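Long-range contacts in protein (sliding clamp) (Enterobacteria phage RB69, PDB 1B77), which probably encircles DNA as a ring of three subunits and tethers the phage replicative DNA polymerase to its template for processive synthesis: residues Asn193-Leu198 / Lys208-Gln213; Met187-Gly192 / Val214-Ala219; Ile21-Gly26 / Val52-Leu57; Lys27-Arg32 / Asp46-Asp51. All coordinates share one frame; numbering follows the deposited sequence.

Interaction 1 (Asn193-Leu198 / Lys208-Gln213)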
loop_
_atom_site.group_PDB
_atom_site.type_symbol
_atom_site.label_atom_id
_atom_site.label_comp_id
_atom_site.label_asym_id
_atom_site.label_seq_id
_atom_site.Cartn_x
_atom_site.Cartn_y
_atom_site.Cartn_z
ATOM N N ASN A 193 20.307 -7.271 17.602
ATOM C CA ASN A 193 21.754 -7.230 17.797
ATOM C C ASN A 193 22.278 -8.657 17.642
ATOM O O ASN A 193 21.717 -9.600 18.212
ATOM C CB ASN A 193 22.093 -6.724 19.199
ATOM C CG ASN A 193 21.605 -5.311 19.448
ATOM O OD1 ASN A 193 22.054 -4.363 18.808
ATOM N ND2 ASN A 193 20.681 -5.166 20.385
ATOM N N TYR A 194 23.352 -8.825 16.882
ATOM C CA TYR A 194 23.881 -10.155 16.669
ATOM C C TYR A 194 25.370 -10.335 16.889
ATOM O O TYR A 194 26.171 -9.458 16.585
ATOM C CB TYR A 194 23.566 -10.626 15.245
ATOM C CG TYR A 194 22.098 -10.766 14.947
ATOM C CD1 TYR A 194 21.306 -9.648 14.671
ATOM C CD2 TYR A 194 21.490 -12.017 14.980
ATOM C CE1 TYR A 194 19.937 -9.786 14.436
ATOM C CE2 TYR A 194 20.127 -12.163 14.749
ATOM C CZ TYR A 194 19.360 -11.048 14.481
ATOM O OH TYR A 194 18.010 -11.209 14.258
ATOM N N LYS A 195 25.715 -11.497 17.427
ATOM C CA LYS A 195 27.102 -11.884 17.612
ATOM C C LYS A 195 27.377 -12.592 16.284
ATOM O O LYS A 195 26.634 -13.492 15.902
ATOM C CB LYS A 195 27.241 -12.873 18.775
ATOM C CG LYS A 195 28.634 -13.473 18.899
ATOM C CD LYS A 195 28.866 -14.107 20.272
ATOM C CE LYS A 195 27.914 -15.260 20.537
ATOM N NZ LYS A 195 28.150 -15.871 21.881
ATOM N N VAL A 196 28.419 -12.181 15.575
ATOM C CA VAL A 196 28.736 -12.783 14.283
ATOM C C VAL A 196 29.950 -13.694 14.339
ATOM O O VAL A 196 31.063 -13.241 14.578
ATOM C CB VAL A 196 29.001 -11.696 13.233
ATOM C CG1 VAL A 196 29.267 -12.334 11.870
ATOM C CG2 VAL A 196 27.818 -10.746 13.176
ATOM N N MET A 197 29.731 -14.979 14.103
ATOM C CA MET A 197 30.815 -15.950 14.128
ATOM C C MET A 197 31.121 -16.470 12.724
ATOM O O MET A 197 30.275 -17.095 12.079
ATOM C CB MET A 197 30.443 -17.092 15.061
ATOM C CG MET A 197 30.131 -16.600 16.459
ATOM S SD MET A 197 29.437 -17.872 17.480
ATOM C CE MET A 197 27.693 -17.747 17.030
ATOM N N LEU A 198 32.339 -16.205 12.266
ATOM C CA LEU A 198 32.774 -16.605 10.935
ATOM C C LEU A 198 33.704 -17.818 10.976
ATOM O O LEU A 198 34.608 -17.898 11.812
ATOM C CB LEU A 198 33.465 -15.423 10.267
ATOM C CG LEU A 198 32.620 -14.145 10.301
ATOM C CD1 LEU A 198 33.466 -12.949 9.917
ATOM C CD2 LEU A 198 31.433 -14.297 9.370
ATOM N N LYS A 208 27.607 -17.549 11.259
ATOM C CA LYS A 208 26.528 -17.719 12.207
ATOM C C LYS A 208 26.211 -16.376 12.843
ATOM O O LYS A 208 27.109 -15.667 13.299
ATOM C CB LYS A 208 26.909 -18.732 13.289
ATOM C CG LYS A 208 25.841 -18.886 14.355
ATOM C CD LYS A 208 26.123 -20.045 15.287
ATOM C CE LYS A 208 25.099 -20.089 16.408
ATOM N NZ LYS A 208 25.346 -21.230 17.336
ATOM N N PHE A 209 24.932 -16.015 12.835
ATOM C CA PHE A 209 24.490 -14.764 13.443
ATOM C C PHE A 209 23.606 -15.156 14.608
ATOM O O PHE A 209 22.564 -15.797 14.427
ATOM C CB PHE A 209 23.692 -13.907 12.460
ATOM C CG PHE A 209 24.514 -13.347 11.338
ATOM C CD1 PHE A 209 25.017 -14.183 10.343
ATOM C CD2 PHE A 209 24.785 -11.981 11.271
ATOM C CE1 PHE A 209 25.776 -13.665 9.298
ATOM C CE2 PHE A 209 25.542 -11.458 10.232
ATOM C CZ PHE A 209 26.039 -12.301 9.243
ATOM N N GLU A 210 24.025 -14.766 15.804
ATOM C CA GLU A 210 23.272 -15.120 16.982
ATOM C C GLU A 210 22.792 -13.958 17.836
ATOM O O GLU A 210 23.558 -13.054 18.184
ATOM C CB GLU A 210 24.095 -16.070 17.838
ATOM C CG GLU A 210 23.391 -16.491 19.096
ATOM C CD GLU A 210 24.161 -17.543 19.850
ATOM O OE1 GLU A 210 25.354 -17.309 20.149
ATOM O OE2 GLU A 210 23.571 -18.601 20.144
ATOM N N SER A 211 21.506 -13.996 18.163
ATOM C CA SER A 211 20.891 -12.986 19.007
ATOM C C SER A 211 20.309 -13.748 20.181
ATOM O O SER A 211 20.422 -14.970 20.254
ATOM C CB SER A 211 19.770 -12.254 18.264
ATOM O OG SER A 211 18.688 -13.127 17.975
ATOM N N SER A 212 19.681 -13.029 21.098
ATOM C CA SER A 212 19.080 -13.664 22.257
ATOM C C SER A 212 17.810 -14.403 21.856
ATOM O O SER A 212 17.297 -15.217 22.617
ATOM C CB SER A 212 18.747 -12.612 23.308
ATOM O OG SER A 212 17.846 -11.652 22.786
ATOM N N GLN A 213 17.313 -14.121 20.655
ATOM C CA GLN A 213 16.086 -14.744 20.164
ATOM C C GLN A 213 16.249 -15.797 19.075
ATOM O O GLN A 213 15.553 -16.806 19.074
ATOM C CB GLN A 213 15.127 -13.670 19.645
ATOM C CG GLN A 213 14.119 -13.166 20.661
ATOM C CD GLN A 213 13.124 -12.195 20.048
ATOM O OE1 GLN A 213 12.541 -12.460 18.985
ATOM N NE2 GLN A 213 12.919 -11.063 20.716
HETATM O O HOH W 1 20.678 -10.146 20.829
HETATM O O HOH W 2 16.708 -11.704 16.921
#
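Tyr-194 lies against Ser-211 and the backbone just before it. Its CB sits 3.8 Å from Glu-210 O; at chi1 -63° CG stands opposite its own carbonyl carbon, which swings the ring to the partner strand, one face on Ser-211 CB and the CD2 edge toward Phe-209. There CD2 comes 3.8 Å from Phe-209 CB, and CE2 3.5 Å from Ser-211 CB, a CH-pi contact. At the tip, OH is hydrogen-bonded to Gln-190 O and accepts from a water that also bonds Ser-211 OG. A tyrosine suits a site with an apolar flank and a polar end. Ser-211 OG also accepts from Gln-213 N, an ST turn, and bonds Val-214 N.

Val-196 and Phe-209 form a non-hydrogen-bonded pair, side by side: Val-196 sets CG1 over the phenyl face and CG2 3.8 Å from Phe-209 CD2. The opposite face, with Lys-195, Met-197, Lys-208 and Glu-210, mixes apolar stems with charged ends: Met-197 CE packs tightly on Lys-208 CD (3.3 Å), while Lys-195 bends at chi3 to bring NZ 3.6 Å from Glu-210 OE1, a salt bridge. Two backbone bonds join each of the pairs 195/210 and 197/208; Lys-195 N to Glu-210 O, 2.8 Å, is nearly straight at 172°. This is an antiparallel beta hairpin, strands 194-201 and 204-210.

Interaction 2 (Met187-Gly192 / Val214-Ala219)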
loop_
_atom_site.group_PDB
_atom_site.type_symbol
_atom_site.label_atom_id
_atom_site.label_comp_id
_atom_site.label_asym_id
_atom_site.label_seq_id
_atom_site.Cartn_x
_atom_site.Cartn_y
_atom_site.Cartn_z
ATOM N N MET A 187 20.388 -13.197 3.649
ATOM C CA MET A 187 20.368 -12.466 4.921
ATOM C C MET A 187 18.957 -12.183 5.423
ATOM O O MET A 187 18.591 -11.025 5.640
ATOM C CB MET A 187 21.131 -11.143 4.776
ATOM C CG MET A 187 22.619 -11.311 4.542
ATOM S SD MET A 187 23.500 -11.964 5.969
ATOM C CE MET A 187 23.582 -10.493 6.999
ATOM N N LYS A 188 18.178 -13.244 5.609
ATOM C CA LYS A 188 16.796 -13.135 6.087
ATOM C C LYS A 188 16.800 -13.005 7.614
ATOM O O LYS A 188 16.024 -13.660 8.303
ATOM C CB LYS A 188 16.004 -14.390 5.695
ATOM C CG LYS A 188 16.141 -14.813 4.238
ATOM C CD LYS A 188 15.373 -13.907 3.297
ATOM C CE LYS A 188 15.622 -14.298 1.849
ATOM N NZ LYS A 188 15.256 -15.714 1.563
ATOM N N ILE A 189 17.689 -12.163 8.123
ATOM C CA ILE A 189 17.830 -11.943 9.558
ATOM C C ILE A 189 16.849 -10.896 10.083
ATOM O O ILE A 189 16.842 -9.765 9.606
ATOM C CB ILE A 189 19.261 -11.460 9.882
ATOM C CG1 ILE A 189 20.261 -12.585 9.629
ATOM C CG2 ILE A 189 19.350 -10.991 11.315
ATOM C CD1 ILE A 189 20.475 -12.890 8.181
ATOM N N GLN A 190 16.038 -11.258 11.071
ATOM C CA GLN A 190 15.088 -10.297 11.632
ATOM C C GLN A 190 15.847 -9.215 12.415
ATOM O O GLN A 190 16.967 -9.439 12.850
ATOM C CB GLN A 190 14.078 -11.008 12.550
ATOM C CG GLN A 190 14.671 -11.611 13.821
ATOM C CD GLN A 190 13.601 -12.139 14.771
ATOM O OE1 GLN A 190 13.877 -12.423 15.931
ATOM N NE2 GLN A 190 12.384 -12.283 14.277
ATOM N N PRO A 191 15.253 -8.026 12.595
ATOM C CA PRO A 191 15.950 -6.965 13.336
ATOM C C PRO A 191 16.439 -7.332 14.740
ATOM O O PRO A 191 15.768 -8.042 15.477
ATOM C CB PRO A 191 14.932 -5.826 13.350
ATOM C CG PRO A 191 13.620 -6.531 13.207
ATOM C CD PRO A 191 13.927 -7.563 12.161
ATOM N N GLY A 192 17.628 -6.845 15.090
ATOM C CA GLY A 192 18.205 -7.126 16.398
ATOM C C GLY A 192 19.724 -7.016 16.428
ATOM O O GLY A 192 20.351 -6.695 15.414
ATOM N N VAL A 214 17.157 -15.566 18.140
ATOM C CA VAL A 214 17.337 -16.508 17.043
ATOM C C VAL A 214 18.794 -16.672 16.608
ATOM O O VAL A 214 19.604 -15.759 16.765
ATOM C CB VAL A 214 16.507 -16.055 15.800
ATOM C CG1 VAL A 214 16.694 -17.036 14.644
ATOM C CG2 VAL A 214 15.039 -15.956 16.159
ATOM N N SER A 215 19.115 -17.844 16.064
ATOM C CA SER A 215 20.454 -18.125 15.559
ATOM C C SER A 215 20.334 -18.508 14.095
ATOM O O SER A 215 19.514 -19.343 13.748
ATOM C CB SER A 215 21.107 -19.276 16.325
ATOM O OG SER A 215 21.690 -18.821 17.538
ATOM N N TYR A 216 21.139 -17.888 13.239
ATOM C CA TYR A 216 21.109 -18.206 11.817
ATOM C C TYR A 216 22.468 -18.700 11.363
ATOM O O TYR A 216 23.498 -18.240 11.861
ATOM C CB TYR A 216 20.774 -16.985 10.956
ATOM C CG TYR A 216 19.482 -16.270 11.262
ATOM C CD1 TYR A 216 19.431 -15.280 12.233
ATOM C CD2 TYR A 216 18.325 -16.539 10.533
ATOM C CE1 TYR A 216 18.265 -14.560 12.471
ATOM C CE2 TYR A 216 17.143 -15.819 10.766
ATOM C CZ TYR A 216 17.128 -14.831 11.735
ATOM O OH TYR A 216 15.995 -14.085 11.954
ATOM N N VAL A 217 22.466 -19.645 10.430
ATOM C CA VAL A 217 23.701 -20.161 9.850
ATOM C C VAL A 217 23.560 -19.974 8.342
ATOM O O VAL A 217 22.642 -20.511 7.710
ATOM C CB VAL A 217 23.942 -21.658 10.153
ATOM C CG1 VAL A 217 25.128 -22.164 9.318
ATOM C CG2 VAL A 217 24.250 -21.851 11.646
ATOM N N ILE A 218 24.462 -19.188 7.776
ATOM C CA ILE A 218 24.420 -18.912 6.356
ATOM C C ILE A 218 25.687 -19.371 5.654
ATOM O O ILE A 218 26.800 -19.058 6.080
ATOM C CB ILE A 218 24.224 -17.404 6.107
ATOM C CG1 ILE A 218 22.918 -16.942 6.770
ATOM C CG2 ILE A 218 24.198 -17.122 4.621
ATOM C CD1 ILE A 218 22.791 -15.445 6.916
ATOM N N ALA A 219 25.500 -20.122 4.575
ATOM C CA ALA A 219 26.619 -20.618 3.785
ATOM C C ALA A 219 27.251 -19.437 3.068
ATOM O O ALA A 219 26.558 -18.501 2.677
ATOM C CB ALA A 219 26.126 -21.647 2.771
#
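The phenol ring of Tyr-216 is covered on both faces. Ile-189 lies over one, its CG1 in a CH-pi contact 4.0 Å from the ring centroid and only 18° off the normal, with its CA also above the ring, 3.7 Å from Tyr-216 CZ. Val-214, two residues earlier on the same segment as the tyrosine, lays CG1 against the opposite face. At the hydroxyl end the carbonyl of Lys-188 approaches obliquely, its O 3.5 Å from Tyr-216 CE2. The hydroxyl itself is gripped twice: it accepts from Gln-190 N at 3.0 Å, almost straight at 172°, and it is bonded to OD1 of Asn-13. ND2 of Asn-13 holds Lys-188 O, so a single amide on helix 5-15 fixes both the phenol and the loop around it. Tyrosine fits because its flat body is sheathed in aliphatic groups while its oxygen, at the buried end, meets a backbone N-H and a side-chain amide oxygen.

The loop 187-192 thus runs antiparallel along one face of strand 215-219, an inner strand of the six-stranded antiparallel sheet. That strand pairs with 38-44 from the N-terminal half of the chain and with 204-210 from the C-terminal half, so the loop packs where the halves join. An inverse gamma turn centred on Lys-188 bends it. Further along the strand the contact is wholly apolar. Ile-218 CD1 touches Ile-189 CD1 at 3.7 Å and, at the same distance, Met-187 SD, the methionine crossing it at about a right angle. With chi1 at -59°, the CG1 branch of Ile-218 stands opposite its carbonyl carbon and carries CD1 to that meeting point.

Interaction 3 (Ile21-Gly26 / Val52-Leu57); sequences ILLSQG and VALYDL
The first torsion of Ile-21 brings it to Leu-57: CG1 is turned opposite the backbone N (chi1 -167°), so CG2 falls in the narrow sector between N and the carbonyl carbon and rests 3.7 Å from Leu-57 CD2. Leu-57 answers with its own CG opposite N (176°), which holds both terminal methyls out to the isoleucine. The two side chains cross obliquely.

Behind them the backbones zip together as a short antiparallel pair, strands 21-23 and 52-54. Ile-21 and Leu-54 form one hydrogen-bonded pair, in which each bond is 2.8 Å, from Ile-21 N to Leu-54 O and from Leu-54 N to Ile-21 O. The second pair, Leu-23 with Val-52, is held by longer bonds, 3.1 Å from Leu-23 N to Val-52 O. Between them lies the non-hydrogen-bonded pair of Leu-22 and Ala-53, where the end of Leu-22 leans toward the partner strand, CD1 4.0 Å from Ala-53 CB. The small alanine suits this spot, since its face also carries Ile-100 and Phe-102.

On the other face, Leu-23 CD1 comes 4.0 Å from Leu-54 CD1. Aliphatic residues suit this buried side: Leu-54 and Val-52 pack on Ile-81, and Ile-21 on Phe-14 of helix 5-15. Past the strand the chain turns into helix 57-64. Asp-56 is its N-cap, OD1 accepting from Ser-59 N, and Leu-57 opens the helix facing Ile-21.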
loop_
_atom_site.group_PDB
_atom_site.type_symbol
_atom_site.label_atom_id
_atom_site.label_comp_id
_atom_site.label_asym_id
_atom_site.label_seq_id
_atom_site.Cartn_x
_atom_site.Cartn_y
_atom_site.Cartn_z
ATOM N N ILE A 21 7.308 -25.808 6.753
ATOM C CA ILE A 21 8.098 -26.185 7.915
ATOM C C ILE A 21 7.618 -27.466 8.588
ATOM O O ILE A 21 6.476 -27.896 8.412
ATOM C CB ILE A 21 8.095 -25.048 8.966
ATOM C CG1 ILE A 21 9.160 -25.308 10.031
ATOM C CG2 ILE A 21 6.733 -24.938 9.607
ATOM C CD1 ILE A 21 9.376 -24.126 10.943
ATOM N N LEU A 22 8.512 -28.095 9.336
ATOM C CA LEU A 22 8.134 -29.283 10.081
ATOM C C LEU A 22 8.261 -28.898 11.550
ATOM O O LEU A 22 9.343 -28.531 12.006
ATOM C CB LEU A 22 9.064 -30.465 9.768
ATOM C CG LEU A 22 8.831 -31.711 10.642
ATOM C CD1 LEU A 22 7.423 -32.273 10.402
ATOM C CD2 LEU A 22 9.889 -32.769 10.334
ATOM N N LEU A 23 7.152 -28.943 12.281
ATOM C CA LEU A 23 7.184 -28.625 13.703
ATOM C C LEU A 23 7.301 -29.949 14.448
ATOM O O LEU A 23 6.600 -30.907 14.120
ATOM C CB LEU A 23 5.909 -27.902 14.133
ATOM C CG LEU A 23 5.634 -26.535 13.513
ATOM C CD1 LEU A 23 4.251 -26.062 13.943
ATOM C CD2 LEU A 23 6.706 -25.545 13.935
ATOM N N SER A 24 8.196 -29.995 15.432
ATOM C CA SER A 24 8.425 -31.197 16.236
ATOM C C SER A 24 8.164 -30.898 17.705
ATOM O O SER A 24 8.425 -29.791 18.184
ATOM C CB SER A 24 9.871 -31.690 16.078
ATOM O OG SER A 24 10.160 -32.031 14.730
ATOM N N GLN A 25 7.654 -31.892 18.420
ATOM C CA GLN A 25 7.359 -31.721 19.835
ATOM C C GLN A 25 8.577 -31.186 20.595
ATOM O O GLN A 25 9.706 -31.611 20.354
ATOM C CB GLN A 25 6.887 -33.054 20.418
ATOM C CG GLN A 25 5.672 -33.609 19.687
ATOM C CD GLN A 25 5.120 -34.866 20.324
ATOM O OE1 GLN A 25 4.940 -34.922 21.541
ATOM N NE2 GLN A 25 4.828 -35.877 19.504
ATOM N N GLY A 26 8.331 -30.240 21.498
ATOM C CA GLY A 26 9.395 -29.633 22.275
ATOM C C GLY A 26 9.244 -28.129 22.253
ATOM O O GLY A 26 8.243 -27.623 21.758
ATOM N N VAL A 52 3.821 -32.168 13.013
ATOM C CA VAL A 52 3.030 -31.893 11.826
ATOM C C VAL A 52 3.788 -30.990 10.868
ATOM O O VAL A 52 4.489 -30.066 11.280
ATOM C CB VAL A 52 1.675 -31.232 12.209
ATOM C CG1 VAL A 52 1.923 -29.853 12.808
ATOM C CG2 VAL A 52 0.743 -31.163 10.986
ATOM N N ALA A 53 3.649 -31.279 9.581
ATOM C CA ALA A 53 4.306 -30.504 8.556
ATOM C C ALA A 53 3.325 -29.499 7.971
ATOM O O ALA A 53 2.167 -29.823 7.714
ATOM C CB ALA A 53 4.830 -31.425 7.458
ATOM N N LEU A 54 3.796 -28.280 7.762
ATOM C CA LEU A 54 2.979 -27.221 7.186
ATOM C C LEU A 54 3.571 -26.817 5.833
ATOM O O LEU A 54 4.751 -26.480 5.742
ATOM C CB LEU A 54 2.941 -26.023 8.130
ATOM C CG LEU A 54 2.113 -26.235 9.396
ATOM C CD1 LEU A 54 2.458 -25.163 10.429
ATOM C CD2 LEU A 54 0.638 -26.206 9.043
ATOM N N TYR A 55 2.746 -26.871 4.791
ATOM C CA TYR A 55 3.162 -26.523 3.431
ATOM C C TYR A 55 3.246 -25.006 3.251
ATOM O O TYR A 55 4.158 -24.505 2.595
ATOM C CB TYR A 55 2.153 -27.081 2.425
ATOM C CG TYR A 55 2.568 -26.951 0.975
ATOM C CD1 TYR A 55 3.596 -27.731 0.452
ATOM C CD2 TYR A 55 1.938 -26.039 0.127
ATOM C CE1 TYR A 55 3.988 -27.612 -0.885
ATOM C CE2 TYR A 55 2.320 -25.907 -1.213
ATOM C CZ TYR A 55 3.344 -26.698 -1.711
ATOM O OH TYR A 55 3.704 -26.595 -3.035
ATOM N N ASP A 56 2.289 -24.285 3.832
ATOM C CA ASP A 56 2.232 -22.828 3.721
ATOM C C ASP A 56 2.171 -22.197 5.107
ATOM O O ASP A 56 1.113 -21.754 5.557
ATOM C CB ASP A 56 0.995 -22.410 2.919
ATOM C CG ASP A 56 1.024 -20.939 2.515
ATOM O OD1 ASP A 56 1.759 -20.136 3.140
ATOM O OD2 ASP A 56 0.288 -20.587 1.566
ATOM N N LEU A 57 3.320 -22.156 5.770
ATOM C CA LEU A 57 3.436 -21.611 7.112
ATOM C C LEU A 57 2.924 -20.184 7.246
ATOM O O LEU A 57 2.243 -19.854 8.217
ATOM C CB LEU A 57 4.897 -21.667 7.565
ATOM C CG LEU A 57 5.222 -21.039 8.918
ATOM C CD1 LEU A 57 4.337 -21.650 9.988
ATOM C CD2 LEU A 57 6.700 -21.251 9.238
#

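Interaction 4 (Lys27-Arg32 / Asp46-Asp51)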
loop_
_atom_site.group_PDB
_atom_site.type_symbol
_atom_site.label_atom_id
_atom_site.label_comp_id
_atom_site.label_asym_id
_atom_site.label_seq_id
_atom_site.Cartn_x
_atom_site.Cartn_y
_atom_site.Cartn_z
ATOM N N LYS A 27 10.221 -27.407 22.796
ATOM C CA LYS A 27 10.164 -25.949 22.786
ATOM C C LYS A 27 11.217 -25.441 21.840
ATOM O O LYS A 27 11.842 -24.418 22.095
ATOM C CB LYS A 27 10.411 -25.367 24.181
ATOM C CG LYS A 27 9.188 -25.463 25.077
ATOM C CD LYS A 27 9.418 -24.934 26.498
ATOM C CE LYS A 27 8.215 -25.275 27.364
ATOM N NZ LYS A 27 8.075 -24.488 28.619
ATOM N N PHE A 28 11.382 -26.153 20.727
ATOM C CA PHE A 28 12.395 -25.808 19.748
ATOM C C PHE A 28 11.883 -25.847 18.294
ATOM O O PHE A 28 11.133 -26.744 17.895
ATOM C CB PHE A 28 13.567 -26.773 19.928
ATOM C CG PHE A 28 14.685 -26.576 18.952
ATOM C CD1 PHE A 28 15.556 -25.501 19.079
ATOM C CD2 PHE A 28 14.887 -27.489 17.919
ATOM C CE1 PHE A 28 16.615 -25.338 18.194
ATOM C CE2 PHE A 28 15.941 -27.336 17.025
ATOM C CZ PHE A 28 16.809 -26.256 17.165
ATOM N N ILE A 29 12.296 -24.855 17.512
ATOM C CA ILE A 29 11.912 -24.781 16.113
ATOM C C ILE A 29 13.131 -24.499 15.239
ATOM O O ILE A 29 14.094 -23.848 15.667
ATOM C CB ILE A 29 10.862 -23.678 15.868
ATOM C CG1 ILE A 29 11.389 -22.337 16.368
ATOM C CG2 ILE A 29 9.557 -24.039 16.565
ATOM C CD1 ILE A 29 10.509 -21.165 16.026
ATOM N N MET A 30 13.094 -25.014 14.019
ATOM C CA MET A 30 14.172 -24.801 13.075
ATOM C C MET A 30 13.662 -24.969 11.649
ATOM O O MET A 30 12.624 -25.588 11.408
ATOM C CB MET A 30 15.326 -25.774 13.329
ATOM C CG MET A 30 14.976 -27.247 13.160
ATOM S SD MET A 30 16.438 -28.312 13.339
ATOM C CE MET A 30 15.677 -29.939 13.424
ATOM N N THR A 31 14.404 -24.408 10.707
ATOM C CA THR A 31 14.037 -24.505 9.312
ATOM C C THR A 31 15.293 -24.314 8.481
ATOM O O THR A 31 16.326 -23.851 8.979
ATOM C CB THR A 31 13.008 -23.419 8.924
ATOM O OG1 THR A 31 12.543 -23.655 7.587
ATOM C CG2 THR A 31 13.640 -22.031 8.998
ATOM N N ARG A 32 15.205 -24.685 7.214
ATOM C CA ARG A 32 16.328 -24.527 6.312
ATOM C C ARG A 32 15.772 -24.279 4.917
ATOM O O ARG A 32 14.771 -24.882 4.530
ATOM C CB ARG A 32 17.211 -25.776 6.336
ATOM C CG ARG A 32 18.332 -25.746 5.314
ATOM C CD ARG A 32 19.405 -26.794 5.598
ATOM N NE ARG A 32 20.397 -26.814 4.528
ATOM C CZ ARG A 32 21.534 -27.505 4.555
ATOM N NH1 ARG A 32 21.842 -28.253 5.610
ATOM N NH2 ARG A 32 22.364 -27.452 3.520
ATOM N N ASP A 46 6.644 -21.714 24.037
ATOM C CA ASP A 46 5.481 -22.571 23.848
ATOM C C ASP A 46 5.924 -24.012 23.654
ATOM O O ASP A 46 7.010 -24.276 23.132
ATOM C CB ASP A 46 4.677 -22.117 22.628
ATOM C CG ASP A 46 4.119 -20.719 22.790
ATOM O OD1 ASP A 46 3.399 -20.494 23.781
ATOM O OD2 ASP A 46 4.396 -19.852 21.934
ATOM N N GLU A 47 5.079 -24.949 24.067
ATOM C CA GLU A 47 5.412 -26.356 23.927
ATOM C C GLU A 47 4.657 -26.983 22.763
ATOM O O GLU A 47 3.431 -27.013 22.771
ATOM C CB GLU A 47 5.071 -27.115 25.208
ATOM C CG GLU A 47 5.421 -28.593 25.123
ATOM C CD GLU A 47 6.912 -28.840 25.150
ATOM O OE1 GLU A 47 7.681 -27.914 24.793
ATOM O OE2 GLU A 47 7.344 -29.966 25.507
ATOM N N ILE A 48 5.381 -27.471 21.761
ATOM C CA ILE A 48 4.739 -28.120 20.623
ATOM C C ILE A 48 4.400 -29.541 21.081
ATOM O O ILE A 48 5.295 -30.298 21.465
ATOM C CB ILE A 48 5.684 -28.180 19.419
ATOM C CG1 ILE A 48 6.035 -26.757 18.977
ATOM C CG2 ILE A 48 5.050 -28.977 18.301
ATOM C CD1 ILE A 48 7.038 -26.686 17.845
ATOM N N ASP A 49 3.116 -29.900 21.041
ATOM C CA ASP A 49 2.686 -31.215 21.511
ATOM C C ASP A 49 2.268 -32.250 20.478
ATOM O O ASP A 49 1.638 -33.249 20.813
ATOM C CB ASP A 49 1.588 -31.062 22.570
ATOM C CG ASP A 49 0.378 -30.297 22.062
ATOM O OD1 ASP A 49 0.230 -30.144 20.829
ATOM O OD2 ASP A 49 -0.435 -29.860 22.910
ATOM N N PHE A 50 2.596 -32.012 19.217
ATOM C CA PHE A 50 2.319 -32.986 18.171
ATOM C C PHE A 50 3.170 -32.624 16.968
ATOM O O PHE A 50 3.500 -31.456 16.766
ATOM C CB PHE A 50 0.821 -33.057 17.812
ATOM C CG PHE A 50 0.273 -31.828 17.146
ATOM C CD1 PHE A 50 -0.008 -30.684 17.884
ATOM C CD2 PHE A 50 -0.008 -31.833 15.781
ATOM C CE1 PHE A 50 -0.560 -29.563 17.276
ATOM C CE2 PHE A 50 -0.562 -30.715 15.163
ATOM C CZ PHE A 50 -0.841 -29.577 15.914
ATOM N N ASP A 51 3.569 -33.627 16.199
ATOM C CA ASP A 51 4.393 -33.379 15.029
ATOM C C ASP A 51 3.511 -33.191 13.801
ATOM O O ASP A 51 2.556 -33.942 13.578
ATOM C CB ASP A 51 5.366 -34.536 14.815
ATOM C CG ASP A 51 6.117 -34.887 16.083
ATOM O OD1 ASP A 51 7.181 -34.274 16.329
ATOM O OD2 ASP A 51 5.627 -35.757 16.846
#
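Ile-29 and Ile-48 make the apolar part of this contact. CG2 of Ile-29 and CD1 of Ile-48 come within 3.9 Å, the two side chains crossing at about a right angle, and the same CD1 lies 4.1 Å from Phe-28 O. Ile-48 reaches so far because its CG1 stands opposite the carbonyl carbon (chi1 -62°) and the chain runs on extended to CD1. Closer to the surface, Lys-27 passes alongside the backbone of Asp-46, its CA 3.6 Å from Asp-46 O in a CA-H...O contact. Glu-47 bends at chi2 to bring its carboxylate toward the lysine chain; their closest approach in the model is doubtful, and Lys-27 NZ stays 5.2 Å from Glu-47 OE1.

The next shell sets these groups in place. Lys-27 and Ile-29 are bonded through their backbones to Ile-44 and Ala-42 of strand 38-44, whereas Ile-48 is bonded to Gly-26. Ile-29 also packs on Ile-10, Leu-11 and Phe-14 of helix 5-15, a lining that suits a branched aliphatic residue. Asp-46 OD2 is hydrogen-bonded to the hydroxyls of Thr-7 and Ser-4. The chain turns a corner at Lys-27, on entering strand 28-32 of the large sheet, and again at Asp-46, after leaving strand 38-44. With no hydrogen bond or salt bridge between the two segments, cohesion comes from van der Waals packing, of the isoleucine pair inside and of the lysine stem along Asp-46 and Glu-47 at the surface, and the Lys-27 and Glu-47 charges probably attract only weakly.

How the interactions relate
Interactions 1 and 2 adjoin in the C-terminal half, 1 nested along the chain within the loop closed by 2, and share the large sheet: Phe-209 O bonds Tyr-216 N, and Tyr-194 packs on Ile-189. Interactions 3 and 4 adjoin likewise in the N-terminal half, joined by Gly-26 O to Ile-48 N and Gln-25 to Asp-51. The two pairs stand about 18 to 24 Å apart between centres, yet strand 28-32 of interaction 4 lies in the same sheet. Interactions 2 and 3 are buried and largely apolar, but 3 relies on strand pairing and 2 on a sandwiched phenol. Interactions 1 and 4 are partly exposed; only 1 carries a salt bridge.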